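Local atomic coordinates of Swi5-dependent recombination DNA repair protein 1 (Schizosaccharomyces pombe, PDB entry 3VIQ), a protein that acts with its partner Swi5 as an activator of Rad51-mediated strand exchange, serving DNA recombination repair and meiotic chromosome segregation. Residues M99-F104 with H109-D114. Numbering follows the deposited sequence.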
ATOM      1  N   MET A  99      19.816  -3.349   6.017  1.00 60.66           N
ATOM      2  CA  MET A  99      20.421  -3.341   4.680  1.00 59.63           C
ATOM      3  C   MET A  99      19.884  -4.531   3.891  1.00 57.46           C
ATOM      4  O   MET A  99      19.583  -4.425   2.695  1.00 55.87           O
ATOM      5  CB  MET A  99      21.941  -3.425   4.771  1.00 60.05           C
ATOM      6  CG  MET A  99      22.610  -2.163   5.315  1.00 62.32           C
ATOM      7  SD  MET A  99      24.283  -2.569   5.847  1.00 66.16           S
ATOM      8  CE  MET A  99      24.813  -1.052   6.679  1.00 67.44           C
ATOM      9  N   PHE A 100      19.783  -5.661   4.580  1.00 56.85           N
ATOM     10  CA  PHE A 100      19.207  -6.850   3.988  1.00 56.48           C
ATOM     11  C   PHE A 100      17.808  -6.567   3.517  1.00 52.93           C
ATOM     12  O   PHE A 100      17.483  -6.803   2.365  1.00 53.31           O
ATOM     13  CB  PHE A 100      19.212  -8.011   4.982  1.00 56.69           C
ATOM     14  CG  PHE A 100      18.496  -9.202   4.487  1.00 56.41           C
ATOM     15  CD1 PHE A 100      19.154 -10.122   3.697  1.00 57.59           C
ATOM     16  CD2 PHE A 100      17.145  -9.389   4.776  1.00 55.60           C
ATOM     17  CE1 PHE A 100      18.491 -11.227   3.216  1.00 57.82           C
ATOM     18  CE2 PHE A 100      16.489 -10.463   4.305  1.00 55.89           C
ATOM     19  CZ  PHE A 100      17.151 -11.398   3.517  1.00 57.19           C
ATOM     20  N   LEU A 101      16.963  -6.039   4.383  1.00 53.94           N
ATOM     21  CA  LEU A 101      15.538  -5.814   3.983  1.00 53.88           C
ATOM     22  C   LEU A 101      15.439  -4.798   2.833  1.00 53.16           C
ATOM     23  O   LEU A 101      14.702  -5.005   1.876  1.00 51.87           O
ATOM     24  CB  LEU A 101      14.694  -5.350   5.162  1.00 53.50           C
ATOM     25  CG  LEU A 101      14.420  -6.318   6.304  1.00 54.94           C
ATOM     26  CD1 LEU A 101      13.838  -5.501   7.498  1.00 55.57           C
ATOM     27  CD2 LEU A 101      13.533  -7.493   5.901  1.00 53.78           C
ATOM     28  N   ASN A 102      16.221  -3.729   2.915  1.00 54.43           N
ATOM     29  CA  ASN A 102      16.348  -2.774   1.809  1.00 58.15           C
ATOM     30  C   ASN A 102      16.808  -3.456   0.491  1.00 58.57           C
ATOM     31  O   ASN A 102      16.281  -3.212  -0.589  1.00 53.11           O
ATOM     32  CB  ASN A 102      17.340  -1.667   2.203  1.00 59.55           C
ATOM     33  CG  ASN A 102      17.399  -0.536   1.190  1.00 60.16           C
ATOM     34  OD1 ASN A 102      16.390  -0.167   0.598  1.00 63.97           O
ATOM     35  ND2 ASN A 102      18.573   0.047   1.021  1.00 61.38           N
ATOM     36  N   GLN A 103      17.795  -4.331   0.612  1.00 60.55           N
ATOM     37  CA  GLN A 103      18.247  -5.136  -0.504  1.00 63.28           C
ATOM     38  C   GLN A 103      17.086  -5.957  -1.077  1.00 60.98           C
ATOM     39  O   GLN A 103      17.026  -6.213  -2.274  1.00 60.02           O
ATOM     40  CB  GLN A 103      19.407  -6.040  -0.036  1.00 67.43           C
ATOM     41  CG  GLN A 103      20.003  -6.899  -1.110  1.00 70.88           C
ATOM     42  CD  GLN A 103      20.548  -6.075  -2.247  1.00 72.66           C
ATOM     43  OE1 GLN A 103      20.960  -4.923  -2.053  1.00 79.36           O
ATOM     44  NE2 GLN A 103      20.568  -6.656  -3.445  1.00 74.05           N
ATOM     45  N   PHE A 104      16.143  -6.333  -0.227  1.00 61.02           N
ATOM     46  CA  PHE A 104      14.952  -7.077  -0.674  1.00 59.16           C
ATOM     47  C   PHE A 104      13.747  -6.216  -0.989  1.00 57.66           C
ATOM     48  O   PHE A 104      12.623  -6.727  -1.072  1.00 58.26           O
ATOM     49  CB  PHE A 104      14.561  -8.140   0.373  1.00 58.61           C
ATOM     50  CG  PHE A 104      15.188  -9.455   0.114  1.00 60.27           C
ATOM     51  CD1 PHE A 104      16.539  -9.665   0.421  1.00 61.68           C
ATOM     52  CD2 PHE A 104      14.467 -10.467  -0.499  1.00 59.76           C
ATOM     53  CE1 PHE A 104      17.147 -10.876   0.143  1.00 63.62           C
ATOM     54  CE2 PHE A 104      15.067 -11.678  -0.781  1.00 61.26           C
ATOM     55  CZ  PHE A 104      16.411 -11.888  -0.452  1.00 61.67           C
ATOM     56  N   HIS A 109       7.737   0.502   6.498  1.00 72.83           N
ATOM     57  CA  HIS A 109       6.426   0.452   7.152  1.00 74.88           C
ATOM     58  C   HIS A 109       5.745  -0.921   7.099  1.00 73.06           C
ATOM     59  O   HIS A 109       4.850  -1.189   7.889  1.00 75.61           O
ATOM     60  CB  HIS A 109       5.492   1.546   6.586  1.00 78.56           C
ATOM     61  CG  HIS A 109       5.694   1.835   5.122  1.00 83.84           C
ATOM     62  ND1 HIS A 109       6.759   2.578   4.646  1.00 86.90           N
ATOM     63  CD2 HIS A 109       4.959   1.493   4.034  1.00 84.67           C
ATOM     64  CE1 HIS A 109       6.673   2.675   3.331  1.00 87.14           C
ATOM     65  NE2 HIS A 109       5.588   2.028   2.935  1.00 86.43           N
ATOM     66  N   LEU A 110       6.159  -1.783   6.175  1.00 71.59           N
ATOM     67  CA  LEU A 110       5.583  -3.130   6.052  1.00 68.56           C
ATOM     68  C   LEU A 110       6.163  -4.084   7.115  1.00 68.49           C
ATOM     69  O   LEU A 110       5.434  -4.794   7.829  1.00 65.77           O
ATOM     70  CB  LEU A 110       5.866  -3.670   4.644  1.00 68.47           C
ATOM     71  CG  LEU A 110       5.205  -4.977   4.214  1.00 67.07           C
ATOM     72  CD1 LEU A 110       3.701  -4.855   4.288  1.00 68.70           C
ATOM     73  CD2 LEU A 110       5.631  -5.316   2.816  1.00 67.57           C
ATOM     74  N   MET A 111       7.489  -4.068   7.205  1.00 68.47           N
ATOM     75  CA  MET A 111       8.269  -5.051   7.936  1.00 67.58           C
ATOM     76  C   MET A 111       9.562  -4.321   8.331  1.00 66.74           C
ATOM     77  O   MET A 111      10.240  -3.777   7.461  1.00 64.69           O
ATOM     78  CB  MET A 111       8.584  -6.201   6.982  1.00 67.61           C
ATOM     79  CG  MET A 111       8.734  -7.573   7.568  1.00 68.79           C
ATOM     80  SD  MET A 111       9.222  -8.726   6.249  1.00 67.73           S
ATOM     81  CE  MET A 111       9.792 -10.059   7.252  1.00 65.16           C
ATOM     82  N   SER A 112       9.875  -4.276   9.622  1.00 65.00           N
ATOM     83  CA  SER A 112      11.109  -3.651  10.083  1.00 67.09           C
ATOM     84  C   SER A 112      11.685  -4.367  11.276  1.00 68.26           C
ATOM     85  O   SER A 112      10.940  -4.941  12.078  1.00 67.68           O
ATOM     86  CB  SER A 112      10.884  -2.187  10.470  1.00 65.80           C
ATOM     87  OG  SER A 112      10.876  -1.398   9.312  1.00 68.07           O
ATOM     88  N   PHE A 113      13.017  -4.303  11.373  1.00 70.50           N
ATOM     89  CA  PHE A 113      13.764  -4.849  12.491  1.00 73.56           C
ATOM     90  C   PHE A 113      14.148  -3.696  13.416  1.00 74.98           C
ATOM     91  O   PHE A 113      14.585  -2.638  12.973  1.00 73.13           O
ATOM     92  CB  PHE A 113      15.028  -5.571  12.000  1.00 73.95           C
ATOM     93  CG  PHE A 113      15.633  -6.523  13.020  1.00 74.32           C
ATOM     94  CD1 PHE A 113      14.963  -7.681  13.399  1.00 72.98           C
ATOM     95  CD2 PHE A 113      16.887  -6.267  13.590  1.00 75.63           C
ATOM     96  CE1 PHE A 113      15.530  -8.561  14.328  1.00 75.08           C
ATOM     97  CE2 PHE A 113      17.453  -7.145  14.525  1.00 74.46           C
ATOM     98  CZ  PHE A 113      16.775  -8.293  14.887  1.00 74.04           C
ATOM     99  N   ASP A 114      13.943  -3.910  14.708  1.00 79.29           N
ATOM    100  CA  ASP A 114      14.428  -2.998  15.730  1.00 81.98           C
ATOM    101  C   ASP A 114      15.907  -3.315  15.959  1.00 81.92           C
ATOM    102  O   ASP A 114      16.273  -4.190  16.750  1.00 81.46           O
ATOM    103  CB  ASP A 114      13.620  -3.178  17.010  1.00 83.87           C
ATOM    104  CG  ASP A 114      14.029  -2.227  18.102  1.00 85.54           C
ATOM    105  OD1 ASP A 114      15.132  -1.633  18.030  1.00 85.53           O
ATOM    106  OD2 ASP A 114      13.228  -2.089  19.048  1.00 87.68           O
TER
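L101 alone reaches from helix 97-103 to the returning chain, where it meets the backbone of M111, S112 and F113. Its CD1 does most of the touching. L101 CD1 lies 4.0 Å from M111 O. L101 CD1 is also 4.1 Å from F113 N and 4.2 Å from S112 CA, and so rests against two successive peptide groups. The other methyl, CD2, faces the end of the M111 side chain, with CD2 of L101 4.5 Å from M111 SD, a loose apolar contact. CG of L101 stands anti to the carbonyl carbon (chi1 -68°), and CD1 continues the reach outward from the helix (chi2 167°). The M111 side chain is extended and brings its sulfur toward the leucine.

No hydrogen bond joins the two segments, and the contact buries only 123 Å². The closer-packed side is that of L101 and M111, both buried. W120 and V106 touch both of them, and M111 also packs on A52 and Q53 of helix 38-68 and on I53 of the Swi5 chain.

The other side is looser. The CB of S112 points away from the helix. The OG of S112 is hydrogen-bonded to V108 O, and its backbone is hydrogen-bonded to K121, next to the short, weakly bonded antiparallel pair 113-114 and 119-120. The F113 side chain starts toward the helix, but its ring turns away and packs edge-to-face with W120.

The arrangement is a short helix followed by a loop and a small antiparallel pair that folds back against it. It belongs to the C-terminal domain of Sfr1, packed by apolar side chains over the long helix 38-68 at the Swi5 interface.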